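Local coordinates for MNMC2 (Aquifex aeolicus, PDB 3VYW), which binds S-adenosylmethionine and acts as a tRNA methyltransferase in the modification of the wobble uridine, working without the oxidase domain to which such enzymes are usually fused, at residues D217-W222 against L259-P264. Sequence-based numbering, arbitrary orientation.
Sequences DEKGYW and LKAPVP
Lys260 N donates to Glu218 O (3.0 Å), tying the type I turn Asp217-Gly220 to the chain that leaves strand 253-258. Gly220 N closes the turn on Asp217 O, while the Glu218 carbonyl accepts from Lys260 N. Tyr221 makes the second link: with CG anti to its carbonyl carbon (chi1 -74°), the ring's end is carried toward 259-264, and the hydroxyl donates to Pro262 O at 2.6 Å, in the carbonyl plane and on a lone pair. That oxygen sits at the ring edge, in the ring plane. Tyrosine suits this place because its long, rigid ring reaches 259-264 and ends in a donor, while Pro262 has no N-H to offer and serves through its carbonyl. The methyl of Ala261, small enough to sit close to the phenol, approaches the ring obliquely, CB lying 3.4 Å from Tyr221 CZ. On the solvent-exposed side, Glu218 and Lys260 run side by side in the same direction; Glu218 OE2 and Lys260 NZ stay 5.0 Å apart, so their attraction is probably modest. Ser258 OG hydrogen-bonds to both Gly220 O and Ala261 N. Turn and loop thus meet just past the ends of antiparallel strands 220-224 and 253-258, in the mixed sheet of a Rossmann-like methyltransferase fold, away from the S-adenosylmethionine pocket.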
loop_
_atom_site.group_PDB
_atom_site.type_symbol
_atom_site.label_atom_id
_atom_site.label_comp_id
_atom_site.label_asym_id
_atom_site.label_seq_id
_atom_site.Cartn_x
_atom_site.Cartn_y
_atom_site.Cartn_z
ATOM N N ASP A 217 -2.742 13.060 -10.200
ATOM C CA ASP A 217 -3.329 14.309 -10.557
ATOM C C ASP A 217 -3.349 15.096 -9.309
ATOM O O ASP A 217 -3.470 14.541 -8.270
ATOM C CB ASP A 217 -4.749 14.097 -11.039
ATOM C CG ASP A 217 -5.375 15.349 -11.520
ATOM O OD1 ASP A 217 -6.435 15.729 -11.014
ATOM O OD2 ASP A 217 -4.804 15.963 -12.421
ATOM N N GLU A 218 -3.255 16.396 -9.431
ATOM C CA GLU A 218 -3.169 17.296 -8.305
ATOM C C GLU A 218 -4.367 17.240 -7.448
ATOM O O GLU A 218 -4.280 17.429 -6.283
ATOM C CB GLU A 218 -3.100 18.705 -8.799
ATOM C CG GLU A 218 -1.823 19.078 -9.471
ATOM C CD GLU A 218 -1.554 20.522 -9.279
ATOM O OE1 GLU A 218 -2.519 21.288 -9.376
ATOM O OE2 GLU A 218 -0.404 20.885 -9.005
ATOM N N LYS A 219 -5.506 17.036 -8.062
ATOM C CA LYS A 219 -6.757 16.998 -7.365
ATOM C C LYS A 219 -7.120 15.585 -7.047
ATOM O O LYS A 219 -8.162 15.324 -6.551
ATOM C CB LYS A 219 -7.850 17.632 -8.203
ATOM C CG LYS A 219 -7.648 19.104 -8.447
ATOM C CD LYS A 219 -8.164 19.910 -7.293
ATOM C CE LYS A 219 -8.009 21.385 -7.550
ATOM N NZ LYS A 219 -8.290 22.149 -6.313
ATOM N N GLY A 220 -6.237 14.677 -7.392
ATOM C CA GLY A 220 -6.371 13.294 -7.061
ATOM C C GLY A 220 -6.073 13.004 -5.618
ATOM O O GLY A 220 -5.384 13.739 -4.964
ATOM N N TYR A 221 -6.570 11.869 -5.176
ATOM C CA TYR A 221 -6.475 11.374 -3.824
ATOM C C TYR A 221 -5.655 10.089 -3.704
ATOM O O TYR A 221 -5.767 9.205 -4.491
ATOM C CB TYR A 221 -7.877 11.121 -3.292
ATOM C CG TYR A 221 -8.617 12.368 -2.960
ATOM C CD1 TYR A 221 -9.461 12.950 -3.861
ATOM C CD2 TYR A 221 -8.456 12.978 -1.752
ATOM C CE1 TYR A 221 -10.129 14.095 -3.558
ATOM C CE2 TYR A 221 -9.124 14.119 -1.444
ATOM C CZ TYR A 221 -9.961 14.673 -2.353
ATOM O OH TYR A 221 -10.614 15.812 -2.027
ATOM N N TRP A 222 -4.840 10.019 -2.675
ATOM C CA TRP A 222 -4.072 8.856 -2.377
ATOM C C TRP A 222 -4.650 8.216 -1.166
ATOM O O TRP A 222 -4.825 8.857 -0.184
ATOM C CB TRP A 222 -2.664 9.292 -2.115
ATOM C CG TRP A 222 -1.687 8.243 -1.688
ATOM C CD1 TRP A 222 -0.724 7.670 -2.442
ATOM C CD2 TRP A 222 -1.480 7.692 -0.360
ATOM N NE1 TRP A 222 0.005 6.813 -1.719
ATOM C CE2 TRP A 222 -0.403 6.767 -0.478
ATOM C CE3 TRP A 222 -2.091 7.839 0.848
ATOM C CZ2 TRP A 222 0.052 6.039 0.586
ATOM C CZ3 TRP A 222 -1.641 7.083 1.905
ATOM C CH2 TRP A 222 -0.592 6.212 1.774
ATOM N N LEU A 259 -2.432 16.388 -3.033
ATOM C CA LEU A 259 -1.631 17.564 -3.161
ATOM C C LEU A 259 -2.446 18.822 -3.074
ATOM O O LEU A 259 -2.087 19.732 -2.410
ATOM C CB LEU A 259 -0.946 17.536 -4.491
ATOM C CG LEU A 259 0.019 16.422 -4.640
ATOM C CD1 LEU A 259 0.445 16.333 -6.074
ATOM C CD2 LEU A 259 1.208 16.718 -3.778
ATOM N N LYS A 260 -3.533 18.881 -3.810
ATOM C CA LYS A 260 -4.368 20.056 -3.782
ATOM C C LYS A 260 -5.846 19.921 -3.458
ATOM O O LYS A 260 -6.475 20.906 -3.247
ATOM C CB LYS A 260 -4.204 20.842 -5.063
ATOM C CG LYS A 260 -3.315 22.039 -4.912
ATOM C CD LYS A 260 -1.901 21.704 -5.240
ATOM C CE LYS A 260 -1.146 22.951 -5.610
ATOM N NZ LYS A 260 -0.093 23.317 -4.644
ATOM N N ALA A 261 -6.414 18.737 -3.442
ATOM C CA ALA A 261 -7.806 18.606 -3.032
ATOM C C ALA A 261 -7.992 18.574 -1.530
ATOM O O ALA A 261 -7.052 18.465 -0.811
ATOM C CB ALA A 261 -8.439 17.407 -3.674
ATOM N N PRO A 262 -9.207 18.714 -1.061
ATOM C CA PRO A 262 -9.473 18.700 0.364
ATOM C C PRO A 262 -9.432 17.337 0.975
ATOM O O PRO A 262 -9.835 16.376 0.368
ATOM C CB PRO A 262 -10.874 19.278 0.466
ATOM C CG PRO A 262 -11.408 19.256 -0.896
ATOM C CD PRO A 262 -10.235 19.457 -1.769
ATOM N N VAL A 263 -8.980 17.291 2.211
ATOM C CA VAL A 263 -8.878 16.078 2.953
ATOM C C VAL A 263 -9.531 16.273 4.286
ATOM O O VAL A 263 -9.512 17.343 4.813
ATOM C CB VAL A 263 -7.425 15.674 3.147
ATOM C CG1 VAL A 263 -6.657 15.873 1.872
ATOM C CG2 VAL A 263 -6.799 16.475 4.242
ATOM N N PRO A 264 -10.158 15.221 4.766
ATOM C CA PRO A 264 -10.793 15.182 6.067
ATOM C C PRO A 264 -9.698 15.264 7.045
ATOM O O PRO A 264 -8.649 14.846 6.716
ATOM C CB PRO A 264 -11.390 13.792 6.114
ATOM C CG PRO A 264 -10.691 13.029 5.075
ATOM C CD PRO A 264 -10.419 14.005 4.007
#